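Local coordinates for protein putative short-chain dehydrogenase/reductase (Burkholderia xenovorans, PDB 5JY1) that binds NAD as a member of the short-chain dehydrogenase/reductase family and probably reduces 3-oxoacyl groups on acyl carrier protein, at residues L95-F100 against W129-A134; G144-F149 against F185-N190; N148-D153 against G170-T175. All blocks are in the same frame, centred on the assembly; numbering follows the deposited sequence. Where two conformers were deposited one is given.

Overall arrangement
All three contacts lie in one Rossmann-type sheet and the helices against it. Following the chain from the N terminus, strand 94-97 leads past the cofactor to helix 113-141, which comes back along that strand in contact 1. The same helix then passes into strand 144-149, which neighbours strand 94-97 in the sheet. Contacts 2 and 3 both start from this strand and share Asn148 and Phe149. Contact 3 closes first, when helix 162-182 returns against the strand's C-terminal end. Contact 2 closes later, as the next strand, 187-194, pairs alongside, so the span of contact 3 falls within that of contact 2. Contact 1 precedes both without crossing them.

Contact 1: L95-F100 against W129-A134; sequences LVNNAF and WAMRAA. With NAD (nicotinamide-adenine-dinucleotide), chain E.
Leu95 lays its CD2 methyl on helix 129-134, where it meets CB of Ala130 at 3.8 Å and CB of Ala134 at 4.0 Å, two methyls one helical turn apart. This is a beta-alpha unit of the Rossmann fold: strand 95-97 and the helix run almost exactly antiparallel, at 173°, with their axes 9.4 Å apart. Alanines suit the helix side because their small CB groups let the branched end of a leucine settle close to the helix backbone. With CG anti to the backbone N of Leu95 (chi1 172°), the fork is directed at this alanine pair.

Two residues on, Asn97 also faces the helix, and its OD1 lies 3.3 Å from CB of Ala130. Its other branch, ND2, passes 3.8 Å from CG of Met131, the two side chains crossing at about a right angle. An amide this deep in the core needs a polar partner, and ND2 finds one by donating to Asn148 OD1 on the neighbouring strand. Met131 bends beside the contact rather than into it, and its flexible thioether chain fills the angle between this helix and helix 162-182, touching Leu174, Ala178 and Trp182. On the outer side of the helix, Trp129 and Arg132 hydrogen-bond to Asp113 and Lys111 of a neighbouring subunit.

Beyond the strand end the chain turns along the cofactor. The run Asn97-Asn98-Ala99 matches the start of the NNAG motif of classical short-chain dehydrogenases/reductases. Ala99 lies against the adenine, with CB 3.9 Å from NAD N3A, a close approach that a small residue permits. The ring edge of Phe100 lies near the pyrophosphate, and the backbone carbonyl O of Asn98 accepts a 3.0 Å hydrogen bond from NAD O3D.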
loop_
_atom_site.group_PDB
_atom_site.type_symbol
_atom_site.label_atom_id
_atom_site.label_comp_id
_atom_site.label_asym_id
_atom_site.label_seq_id
_atom_site.Cartn_x
_atom_site.Cartn_y
_atom_site.Cartn_z
ATOM N N LEU A 95 -3.109 -16.157 -19.887
ATOM C CA LEU A 95 -3.863 -16.942 -18.913
ATOM C C LEU A 95 -4.622 -16.007 -17.978
ATOM O O LEU A 95 -4.026 -15.088 -17.409
ATOM C CB LEU A 95 -2.938 -17.848 -18.098
ATOM C CG LEU A 95 -3.566 -18.580 -16.909
ATOM C CD1 LEU A 95 -4.554 -19.649 -17.369
ATOM C CD2 LEU A 95 -2.472 -19.205 -16.035
ATOM N N VAL A 96 -5.928 -16.241 -17.825
ATOM C CA VAL A 96 -6.767 -15.472 -16.907
ATOM C C VAL A 96 -7.361 -16.437 -15.888
ATOM O O VAL A 96 -8.121 -17.343 -16.255
ATOM C CB VAL A 96 -7.879 -14.710 -17.648
ATOM C CG1 VAL A 96 -8.739 -13.920 -16.653
ATOM C CG2 VAL A 96 -7.281 -13.794 -18.693
ATOM N N ASN A 97 -7.019 -16.240 -14.611
ATOM C CA ASN A 97 -7.436 -17.136 -13.528
ATOM C C ASN A 97 -8.620 -16.492 -12.821
ATOM O O ASN A 97 -8.458 -15.666 -11.921
ATOM C CB ASN A 97 -6.272 -17.418 -12.583
ATOM C CG ASN A 97 -5.183 -18.237 -13.252
ATOM O OD1 ASN A 97 -5.450 -19.312 -13.792
ATOM N ND2 ASN A 97 -3.961 -17.726 -13.249
ATOM N N ASN A 98 -9.818 -16.884 -13.228
ATOM C CA ASN A 98 -11.028 -16.173 -12.856
ATOM C C ASN A 98 -12.034 -17.017 -12.080
ATOM O O ASN A 98 -12.843 -16.445 -11.341
ATOM C CB ASN A 98 -11.675 -15.595 -14.132
ATOM C CG ASN A 98 -13.107 -15.188 -13.944
ATOM O OD1 ASN A 98 -13.399 -14.040 -13.599
ATOM N ND2 ASN A 98 -14.022 -16.117 -14.206
ATOM N N ALA A 99 -11.979 -18.346 -12.186
ATOM C CA ALA A 99 -13.008 -19.210 -11.614
ATOM C C ALA A 99 -13.176 -18.980 -10.111
ATOM O O ALA A 99 -12.219 -18.697 -9.388
ATOM C CB ALA A 99 -12.665 -20.678 -11.884
ATOM N N PHE A 100 -14.411 -19.145 -9.638
ATOM C CA PHE A 100 -14.768 -18.842 -8.260
ATOM C C PHE A 100 -15.899 -19.758 -7.804
ATOM O O PHE A 100 -16.821 -20.044 -8.573
ATOM C CB PHE A 100 -15.176 -17.365 -8.146
ATOM C CG PHE A 100 -16.005 -17.047 -6.941
ATOM C CD1 PHE A 100 -15.415 -16.890 -5.701
ATOM C CD2 PHE A 100 -17.373 -16.874 -7.054
ATOM C CE1 PHE A 100 -16.175 -16.586 -4.591
ATOM C CE2 PHE A 100 -18.137 -16.569 -5.942
ATOM C CZ PHE A 100 -17.537 -16.429 -4.712
ATOM N N TRP A 129 -1.640 -24.009 -10.083
ATOM C CA TRP A 129 -1.515 -25.070 -11.079
ATOM C C TRP A 129 -1.570 -24.506 -12.492
ATOM O O TRP A 129 -0.804 -24.922 -13.370
ATOM C CB TRP A 129 -2.628 -26.100 -10.892
ATOM C CG TRP A 129 -2.463 -26.989 -9.708
ATOM C CD1 TRP A 129 -1.294 -27.488 -9.211
ATOM C CD2 TRP A 129 -3.507 -27.486 -8.864
ATOM N NE1 TRP A 129 -1.550 -28.279 -8.106
ATOM C CE2 TRP A 129 -2.900 -28.289 -7.873
ATOM C CE3 TRP A 129 -4.897 -27.325 -8.846
ATOM C CZ2 TRP A 129 -3.635 -28.933 -6.881
ATOM C CZ3 TRP A 129 -5.628 -27.970 -7.855
ATOM C CH2 TRP A 129 -4.993 -28.763 -6.888
ATOM N N ALA A 130 -2.480 -23.564 -12.736
ATOM C CA ALA A 130 -2.617 -23.042 -14.089
ATOM C C ALA A 130 -1.412 -22.199 -14.478
ATOM O O ALA A 130 -0.938 -22.284 -15.616
ATOM C CB ALA A 130 -3.910 -22.238 -14.210
ATOM N N MET A 131 -0.898 -21.381 -13.549
ATOM C CA MET A 131 0.302 -20.592 -13.842
ATOM C C MET A 131 1.481 -21.480 -14.208
ATOM O O MET A 131 2.188 -21.218 -15.186
ATOM C CB MET A 131 0.662 -19.715 -12.645
ATOM C CG MET A 131 -0.310 -18.583 -12.451
ATOM S SD MET A 131 0.017 -17.613 -10.964
ATOM C CE MET A 131 1.678 -17.075 -11.259
ATOM N N ARG A 132 1.736 -22.517 -13.407
ATOM C CA ARG A 132 2.884 -23.369 -13.697
ATOM C C ARG A 132 2.693 -24.194 -14.972
ATOM O O ARG A 132 3.677 -24.487 -15.659
ATOM C CB ARG A 132 3.185 -24.252 -12.483
ATOM C CG ARG A 132 3.799 -23.430 -11.332
ATOM C CD ARG A 132 3.372 -23.904 -9.929
ATOM N NE ARG A 132 3.600 -25.334 -9.696
ATOM C CZ ARG A 132 4.746 -25.857 -9.268
ATOM N NH1 ARG A 132 5.803 -25.084 -9.052
ATOM N NH2 ARG A 132 4.841 -27.164 -9.050
ATOM N N ALA A 133 1.451 -24.542 -15.334
ATOM C CA ALA A 133 1.234 -25.263 -16.588
ATOM C C ALA A 133 1.380 -24.342 -17.796
ATOM O O ALA A 133 2.034 -24.708 -18.782
ATOM C CB ALA A 133 -0.140 -25.932 -16.592
ATOM N N ALA A 134 0.781 -23.145 -17.733
ATOM C CA ALA A 134 0.889 -22.194 -18.838
ATOM C C ALA A 134 2.313 -21.675 -18.996
ATOM O O ALA A 134 2.727 -21.313 -20.104
ATOM C CB ALA A 134 -0.082 -21.029 -18.615
HETATM P PA NAD E . -19.267 -15.980 -11.030
HETATM O O1A NAD E . -19.783 -16.717 -9.831
HETATM O O2A NAD E . -20.320 -15.123 -11.717
HETATM O O5B NAD E . -18.597 -17.035 -12.137
HETATM C C5B NAD E . -17.785 -18.032 -11.622
HETATM C C4B NAD E . -17.419 -19.022 -12.801
HETATM O O4B NAD E . -16.569 -19.885 -12.359
HETATM C C3B NAD E . -18.708 -19.830 -13.183
HETATM O O3B NAD E . -18.867 -19.847 -14.569
HETATM C C2B NAD E . -18.422 -21.205 -12.629
HETATM O O2B NAD E . -19.233 -22.259 -13.343
HETATM C C1B NAD E . -17.123 -21.318 -12.838
HETATM N N9A NAD E . -16.541 -22.347 -11.996
HETATM C C8A NAD E . -16.878 -22.613 -10.731
HETATM N N7A NAD E . -16.132 -23.616 -10.314
HETATM C C5A NAD E . -15.331 -23.975 -11.320
HETATM C C6A NAD E . -14.365 -24.980 -11.404
HETATM N N6A NAD E . -13.831 -25.992 -10.504
HETATM N N1A NAD E . -13.690 -25.145 -12.525
HETATM C C2A NAD E . -13.944 -24.328 -13.601
HETATM N N3A NAD E . -14.886 -23.356 -13.533
HETATM C C4A NAD E . -15.578 -23.189 -12.362
HETATM O O3 NAD E . -18.000 -15.045 -10.534
HETATM P PN NAD E . -17.719 -13.464 -10.824
HETATM O O1N NAD E . -18.624 -12.629 -9.932
HETATM O O2N NAD E . -17.932 -13.058 -12.294
HETATM O O5D NAD E . -16.157 -13.181 -10.350
HETATM C C5D NAD E . -15.093 -13.643 -11.179
HETATM C C4D NAD E . -13.717 -13.338 -10.499
HETATM O O4D NAD E . -13.685 -12.079 -10.067
HETATM C C3D NAD E . -13.576 -14.219 -9.253
HETATM O O3D NAD E . -12.298 -14.602 -9.072
HETATM C C2D NAD E . -14.022 -13.275 -8.110
HETATM O O2D NAD E . -13.461 -13.813 -6.842
HETATM C C1D NAD E . -13.519 -12.112 -8.465
HETATM N N1N NAD E . -14.251 -10.985 -7.906
HETATM C C2N NAD E . -15.442 -10.596 -8.434
HETATM C C3N NAD E . -16.146 -9.516 -7.894
HETATM C C7N NAD E . -17.473 -9.078 -8.469
HETATM O O7N NAD E . -17.987 -8.028 -8.114
HETATM N N7N NAD E . -18.135 -9.881 -9.420
HETATM C C4N NAD E . -15.625 -8.844 -6.818
HETATM C C5N NAD E . -14.440 -9.222 -6.295
HETATM C C6N NAD E . -13.737 -10.304 -6.846
#

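Contact 2: G144-F149 against F185-N190; sequences GRIVNF and FNITVN
Strands 144-149 and 187-190 run parallel, 11° apart and with axes 4.6 Å from each other, in a ladder of five backbone hydrogen bonds that starts with Gly144 N donating to Asn186 O and ends with Asn148 N donating to Asn190 O. Asn148 N to Asn190 O, 2.9 Å, is the straightest at 174°.

Gly144 and Ile187 come unusually near, 4.1 Å from CA to CA. Glycine suits this place because, with no side chain of its own, it allows CG1 of Ile187 to lie 4.1 Å from its CA. On the same face Ile146 and Val189 lie side by side, their CG2 and CG1 methyls 4.0 Å apart. Beta-branched residues like these favour the extended backbone and form a greasy layer against which Trp182 and Ala178 of helix 162-182 pack.

Arg145 and Thr188 project from the opposite face. The arginine is bent at CG (chi2 -78°), which brings its chain back over the threonine, with CD 3.1 Å from Thr188 OG1. Its NH1 then reaches Gly144 O at 3.0 Å. That carbonyl also takes Thr188 N, and the two donors approach from opposite faces of its plane. NE of Arg145 donates to Ser240 O, and the guanidinium makes a cation-pi contact with Trp143. Further along, a water bridges Ile146 O and Asn190 ND2, while the asparagine amide also bonds to Val246 and Glu249 near the last strand.

This is the central parallel sheet of the Rossmann fold, here on the side leading to strand 250-253. A buried arginine would be costly alone; bonds from NH1 to Gly144 O and NE to Ser240 O, with Trp143, probably offset that cost and restrict rotation of the guanidinium.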
loop_
_atom_site.group_PDB
_atom_site.type_symbol
_atom_site.label_atom_id
_atom_site.label_comp_id
_atom_site.label_asym_id
_atom_site.label_seq_id
_atom_site.Cartn_x
_atom_site.Cartn_y
_atom_site.Cartn_z
ATOM N N GLY A 144 4.504 -13.992 -22.444
ATOM C CA GLY A 144 3.376 -14.445 -21.657
ATOM C C GLY A 144 2.708 -13.306 -20.924
ATOM O O GLY A 144 3.350 -12.315 -20.560
ATOM N N ARG A 145 1.400 -13.453 -20.710
ATOM C CA ARG A 145 0.606 -12.528 -19.907
ATOM C C ARG A 145 -0.270 -13.355 -18.985
ATOM O O ARG A 145 -1.081 -14.160 -19.457
ATOM C CB ARG A 145 -0.267 -11.617 -20.783
ATOM C CG ARG A 145 0.513 -10.763 -21.756
ATOM C CD ARG A 145 1.143 -9.572 -21.033
ATOM N NE ARG A 145 1.776 -8.623 -21.939
ATOM C CZ ARG A 145 3.022 -8.710 -22.397
ATOM N NH1 ARG A 145 3.811 -9.723 -22.048
ATOM N NH2 ARG A 145 3.480 -7.765 -23.218
ATOM N N ILE A 146 -0.105 -13.173 -17.675
ATOM C CA ILE A 146 -0.942 -13.845 -16.691
ATOM C C ILE A 146 -1.726 -12.779 -15.940
ATOM O O ILE A 146 -1.138 -11.815 -15.435
ATOM C CB ILE A 146 -0.105 -14.709 -15.729
ATOM C CG1 ILE A 146 0.611 -15.806 -16.535
ATOM C CG2 ILE A 146 -0.988 -15.321 -14.630
ATOM C CD1 ILE A 146 1.593 -16.659 -15.723
ATOM N N VAL A 147 -3.047 -12.942 -15.890
ATOM C CA VAL A 147 -3.949 -12.001 -15.219
ATOM C C VAL A 147 -4.654 -12.771 -14.115
ATOM O O VAL A 147 -5.480 -13.650 -14.399
ATOM C CB VAL A 147 -4.982 -11.398 -16.187
ATOM C CG1 VAL A 147 -5.800 -10.298 -15.495
ATOM C CG2 VAL A 147 -4.325 -10.870 -17.470
ATOM N N ASN A 148 -4.350 -12.442 -12.861
ATOM C CA ASN A 148 -5.025 -13.055 -11.727
ATOM C C ASN A 148 -6.078 -12.099 -11.181
ATOM O O ASN A 148 -6.037 -10.895 -11.425
ATOM C CB ASN A 148 -4.021 -13.426 -10.632
ATOM C CG ASN A 148 -3.072 -14.511 -11.077
ATOM O OD1 ASN A 148 -3.440 -15.360 -11.889
ATOM N ND2 ASN A 148 -1.844 -14.491 -10.559
ATOM N N PHE A 149 -7.056 -12.649 -10.468
ATOM C CA PHE A 149 -8.131 -11.855 -9.888
ATOM C C PHE A 149 -8.118 -12.000 -8.375
ATOM O O PHE A 149 -8.155 -13.116 -7.852
ATOM C CB PHE A 149 -9.494 -12.264 -10.450
ATOM C CG PHE A 149 -9.788 -11.670 -11.797
ATOM C CD1 PHE A 149 -10.364 -10.419 -11.901
ATOM C CD2 PHE A 149 -9.464 -12.346 -12.956
ATOM C CE1 PHE A 149 -10.631 -9.853 -13.139
ATOM C CE2 PHE A 149 -9.735 -11.791 -14.198
ATOM C CZ PHE A 149 -10.320 -10.543 -14.290
ATOM N N PHE A 185 11.721 -14.032 -18.879
ATOM C CA PHE A 185 11.203 -14.651 -20.092
ATOM C C PHE A 185 10.159 -13.788 -20.791
ATOM O O PHE A 185 9.431 -14.304 -21.642
ATOM C CB PHE A 185 10.581 -16.012 -19.780
ATOM C CG PHE A 185 11.537 -17.017 -19.189
ATOM C CD1 PHE A 185 12.709 -17.361 -19.847
ATOM C CD2 PHE A 185 11.238 -17.639 -17.988
ATOM C CE1 PHE A 185 13.582 -18.314 -19.309
ATOM C CE2 PHE A 185 12.103 -18.604 -17.444
ATOM C CZ PHE A 185 13.274 -18.934 -18.107
ATOM N N ASN A 186 10.036 -12.508 -20.419
ATOM C CA ASN A 186 8.992 -11.630 -20.958
ATOM C C ASN A 186 7.599 -12.183 -20.650
ATOM O O ASN A 186 6.677 -12.093 -21.464
ATOM C CB ASN A 186 9.170 -11.393 -22.464
ATOM C CG ASN A 186 8.241 -10.322 -22.993
ATOM O OD1 ASN A 186 7.877 -9.389 -22.269
ATOM N ND2 ASN A 186 7.826 -10.460 -24.252
ATOM N N ILE A 187 7.452 -12.777 -19.467
ATOM C CA ILE A 187 6.155 -13.166 -18.919
ATOM C C ILE A 187 5.800 -12.176 -17.817
ATOM O O ILE A 187 6.491 -12.108 -16.792
ATOM C CB ILE A 187 6.168 -14.599 -18.365
ATOM C CG1 ILE A 187 6.570 -15.614 -19.446
ATOM C CG2 ILE A 187 4.807 -14.926 -17.780
ATOM C CD1 ILE A 187 6.840 -17.039 -18.887
ATOM N N THR A 188 4.728 -11.418 -18.004
ATOM C CA THR A 188 4.273 -10.517 -16.953
ATOM C C THR A 188 3.110 -11.137 -16.187
ATOM O O THR A 188 2.382 -11.993 -16.700
ATOM C CB THR A 188 3.842 -9.168 -17.513
ATOM O OG1 THR A 188 2.693 -9.349 -18.345
ATOM C CG2 THR A 188 4.975 -8.528 -18.323
ATOM N N VAL A 189 2.953 -10.714 -14.934
ATOM C CA VAL A 189 1.961 -11.289 -14.031
ATOM C C VAL A 189 1.400 -10.143 -13.199
ATOM O O VAL A 189 2.150 -9.471 -12.481
ATOM C CB VAL A 189 2.557 -12.371 -13.106
ATOM C CG1 VAL A 189 1.457 -13.149 -12.397
ATOM C CG2 VAL A 189 3.483 -13.340 -13.866
ATOM N N ASN A 190 0.095 -9.914 -13.306
ATOM C CA ASN A 190 -0.574 -8.809 -12.628
ATOM C C ASN A 190 -1.904 -9.307 -12.072
ATOM O O ASN A 190 -2.418 -10.345 -12.487
ATOM C CB ASN A 190 -0.788 -7.631 -13.592
ATOM C CG ASN A 190 0.523 -7.014 -14.057
ATOM O OD1 ASN A 190 1.160 -6.253 -13.319
ATOM N ND2 ASN A 190 0.931 -7.326 -15.287
HETATM O O HOH W 1 -0.851 -9.251 -16.738
#

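Contact 3: N148-D153 against G170-T175; sequences NFYSID and GIVGLT. With NAD (nicotinamide-adenine-dinucleotide), chain E.
Tyr150 leans over Val172 of helix 170-175, and the single methyl CG2 of the valine serves most of its length. The CB of Tyr150 starts 4.0 Å from that methyl; at the ring the gap closes to 3.7 Å for CG and is shortest, 3.6 Å, at CD2, before widening along the CE2 edge. The methyl stands over one ring face as a CH-pi contact, 24° off the ring normal and displaced toward the rim. At the tip, OH passes beyond the valine and hydrogen-bonds to Glu155. A chi1 of 78°, placing CG between the backbone N and the carbonyl carbon, turns the ring to the helix. Tyrosine suits the site because its flat carbon face can be buried on an aliphatic group while its hydroxyl finds a polar partner.

Asn148, two residues earlier, gives the contact its polar link. ND2 donates to Thr175 OG1 over 3.0 Å in a nearly straight bond (176°), with the oxygen in the plane of the amide. Thr175 passes the bond on, since OG1 donates to Ile171 O at 2.7 Å. The same carbonyl takes Thr175 N from its opposite face. This relay satisfies Asn148 ND2 and fixes Thr175 OG1, while OD1 of the asparagine accepts from Asn97. Ile171 CG2 lies against Asn148 CB at 3.8 Å.

After Tyr150 the chain reaches the cofactor: Tyr150 O lies 3.4 Å from NAD C6N, and Ser151 OG is the same distance from C5N. That hydroxyl also accepts from Asp153 N, capping the helix that follows. Lys168 lies two residues, and Tyr164 six, before Gly170; both bind NAD, with the YxxxK spacing of short-chain dehydrogenases/reductases. The arrangement is typical of that family's nicotinamide site, where Rossmann strand end and YxxxK helix meet.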
loop_
_atom_site.group_PDB
_atom_site.type_symbol
_atom_site.label_atom_id
_atom_site.label_comp_id
_atom_site.label_asym_id
_atom_site.label_seq_id
_atom_site.Cartn_x
_atom_site.Cartn_y
_atom_site.Cartn_z
ATOM N N ASN A 148 -4.350 -12.442 -12.861
ATOM C CA ASN A 148 -5.025 -13.055 -11.727
ATOM C C ASN A 148 -6.078 -12.099 -11.181
ATOM O O ASN A 148 -6.037 -10.895 -11.425
ATOM C CB ASN A 148 -4.021 -13.426 -10.632
ATOM C CG ASN A 148 -3.072 -14.511 -11.077
ATOM O OD1 ASN A 148 -3.440 -15.360 -11.889
ATOM N ND2 ASN A 148 -1.844 -14.491 -10.559
ATOM N N PHE A 149 -7.056 -12.649 -10.468
ATOM C CA PHE A 149 -8.131 -11.855 -9.888
ATOM C C PHE A 149 -8.118 -12.000 -8.375
ATOM O O PHE A 149 -8.155 -13.116 -7.852
ATOM C CB PHE A 149 -9.494 -12.264 -10.450
ATOM C CG PHE A 149 -9.788 -11.670 -11.797
ATOM C CD1 PHE A 149 -10.364 -10.419 -11.901
ATOM C CD2 PHE A 149 -9.464 -12.346 -12.956
ATOM C CE1 PHE A 149 -10.631 -9.853 -13.139
ATOM C CE2 PHE A 149 -9.735 -11.791 -14.198
ATOM C CZ PHE A 149 -10.320 -10.543 -14.290
ATOM N N TYR A 150 -8.058 -10.872 -7.675
ATOM C CA TYR A 150 -8.211 -10.910 -6.228
ATOM C C TYR A 150 -9.419 -10.037 -5.905
ATOM O O TYR A 150 -10.330 -9.930 -6.737
ATOM C CB TYR A 150 -6.908 -10.506 -5.511
ATOM C CG TYR A 150 -6.568 -9.028 -5.443
ATOM C CD1 TYR A 150 -6.216 -8.315 -6.583
ATOM C CD2 TYR A 150 -6.548 -8.362 -4.218
ATOM C CE1 TYR A 150 -5.886 -6.961 -6.507
ATOM C CE2 TYR A 150 -6.225 -7.032 -4.131
ATOM C CZ TYR A 150 -5.897 -6.333 -5.272
ATOM O OH TYR A 150 -5.582 -5.006 -5.168
ATOM N N SER A 151 -9.478 -9.431 -4.723
ATOM C CA SER A 151 -10.684 -8.715 -4.348
ATOM C C SER A 151 -10.357 -7.595 -3.375
ATOM O O SER A 151 -9.457 -7.713 -2.537
ATOM C CB SER A 151 -11.723 -9.654 -3.717
ATOM O OG SER A 151 -12.855 -8.918 -3.265
ATOM N N ILE A 152 -11.128 -6.511 -3.483
ATOM C CA ILE A 152 -11.090 -5.439 -2.493
ATOM C C ILE A 152 -11.382 -5.966 -1.092
ATOM O O ILE A 152 -10.948 -5.365 -0.102
ATOM C CB ILE A 152 -12.078 -4.321 -2.902
ATOM C CG1 ILE A 152 -11.937 -3.100 -1.995
ATOM C CG2 ILE A 152 -13.512 -4.823 -2.835
ATOM C CD1 ILE A 152 -12.778 -1.937 -2.440
ATOM N N ASP A 153 -12.099 -7.095 -0.985
ATOM C CA ASP A 153 -12.369 -7.685 0.328
ATOM C C ASP A 153 -11.087 -8.050 1.068
ATOM O O ASP A 153 -11.076 -8.071 2.308
ATOM C CB ASP A 153 -13.244 -8.934 0.183
ATOM C CG ASP A 153 -14.696 -8.618 -0.159
ATOM O OD1 ASP A 153 -15.096 -7.428 -0.211
ATOM O OD2 ASP A 153 -15.451 -9.592 -0.346
ATOM N N GLY A 170 -3.437 -14.525 -0.644
ATOM C CA GLY A 170 -2.388 -15.401 -1.151
ATOM C C GLY A 170 -2.139 -15.221 -2.639
ATOM O O GLY A 170 -0.991 -15.266 -3.098
ATOM N N ILE A 171 -3.209 -14.996 -3.410
ATOM C CA ILE A 171 -3.077 -14.772 -4.852
ATOM C C ILE A 171 -2.159 -13.587 -5.130
ATOM O O ILE A 171 -1.362 -13.604 -6.075
ATOM C CB ILE A 171 -4.465 -14.562 -5.488
ATOM C CG1 ILE A 171 -5.301 -15.836 -5.401
ATOM C CG2 ILE A 171 -4.329 -14.107 -6.940
ATOM C CD1 ILE A 171 -4.816 -16.930 -6.313
ATOM N N VAL A 172 -2.267 -12.527 -4.323
ATOM C CA VAL A 172 -1.407 -11.363 -4.525
ATOM C C VAL A 172 0.057 -11.719 -4.288
ATOM O O VAL A 172 0.941 -11.313 -5.054
ATOM C CB VAL A 172 -1.861 -10.193 -3.631
ATOM C CG1 VAL A 172 -0.897 -9.020 -3.769
ATOM C CG2 VAL A 172 -3.279 -9.768 -3.990
ATOM N N GLY A 173 0.340 -12.484 -3.229
ATOM C CA GLY A 173 1.714 -12.900 -2.995
ATOM C C GLY A 173 2.257 -13.757 -4.124
ATOM O O GLY A 173 3.412 -13.606 -4.530
ATOM N N LEU A 174 1.423 -14.657 -4.656
ATOM C CA LEU A 174 1.841 -15.508 -5.768
ATOM C C LEU A 174 2.070 -14.683 -7.031
ATOM O O LEU A 174 3.033 -14.924 -7.771
ATOM C CB LEU A 174 0.786 -16.589 -5.999
ATOM C CG LEU A 174 1.020 -17.558 -7.163
ATOM C CD1 LEU A 174 2.386 -18.235 -7.035
ATOM C CD2 LEU A 174 -0.108 -18.590 -7.208
ATOM N N THR A 175 1.201 -13.694 -7.271
ATOM C CA THR A 175 1.343 -12.798 -8.415
ATOM C C THR A 175 2.682 -12.069 -8.380
ATOM O O THR A 175 3.423 -12.036 -9.368
ATOM C CB THR A 175 0.191 -11.787 -8.413
ATOM O OG1 THR A 175 -1.059 -12.481 -8.532
ATOM C CG2 THR A 175 0.342 -10.770 -9.564
HETATM P PA NAD E . -19.267 -15.980 -11.030
HETATM O O1A NAD E . -19.783 -16.717 -9.831
HETATM O O2A NAD E . -20.320 -15.123 -11.717
HETATM O O5B NAD E . -18.597 -17.035 -12.137
HETATM C C5B NAD E . -17.785 -18.032 -11.622
HETATM C C4B NAD E . -17.419 -19.022 -12.801
HETATM O O4B NAD E . -16.569 -19.885 -12.359
HETATM C C3B NAD E . -18.708 -19.830 -13.183
HETATM O O3B NAD E . -18.867 -19.847 -14.569
HETATM C C2B NAD E . -18.422 -21.205 -12.629
HETATM O O2B NAD E . -19.233 -22.259 -13.343
HETATM C C1B NAD E . -17.123 -21.318 -12.838
HETATM N N9A NAD E . -16.541 -22.347 -11.996
HETATM C C8A NAD E . -16.878 -22.613 -10.731
HETATM N N7A NAD E . -16.132 -23.616 -10.314
HETATM C C5A NAD E . -15.331 -23.975 -11.320
HETATM C C6A NAD E . -14.365 -24.980 -11.404
HETATM N N6A NAD E . -13.831 -25.992 -10.504
HETATM N N1A NAD E . -13.690 -25.145 -12.525
HETATM C C2A NAD E . -13.944 -24.328 -13.601
HETATM N N3A NAD E . -14.886 -23.356 -13.533
HETATM C C4A NAD E . -15.578 -23.189 -12.362
HETATM O O3 NAD E . -18.000 -15.045 -10.534
HETATM P PN NAD E . -17.719 -13.464 -10.824
HETATM O O1N NAD E . -18.624 -12.629 -9.932
HETATM O O2N NAD E . -17.932 -13.058 -12.294
HETATM O O5D NAD E . -16.157 -13.181 -10.350
HETATM C C5D NAD E . -15.093 -13.643 -11.179
HETATM C C4D NAD E . -13.717 -13.338 -10.499
HETATM O O4D NAD E . -13.685 -12.079 -10.067
HETATM C C3D NAD E . -13.576 -14.219 -9.253
HETATM O O3D NAD E . -12.298 -14.602 -9.072
HETATM C C2D NAD E . -14.022 -13.275 -8.110
HETATM O O2D NAD E . -13.461 -13.813 -6.842
HETATM C C1D NAD E . -13.519 -12.112 -8.465
HETATM N N1N NAD E . -14.251 -10.985 -7.906
HETATM C C2N NAD E . -15.442 -10.596 -8.434
HETATM C C3N NAD E . -16.146 -9.516 -7.894
HETATM C C7N NAD E . -17.473 -9.078 -8.469
HETATM O O7N NAD E . -17.987 -8.028 -8.114
HETATM N N7N NAD E . -18.135 -9.881 -9.420
HETATM C C4N NAD E . -15.625 -8.844 -6.818
HETATM C C5N NAD E . -14.440 -9.222 -6.295
HETATM C C6N NAD E . -13.737 -10.304 -6.846
#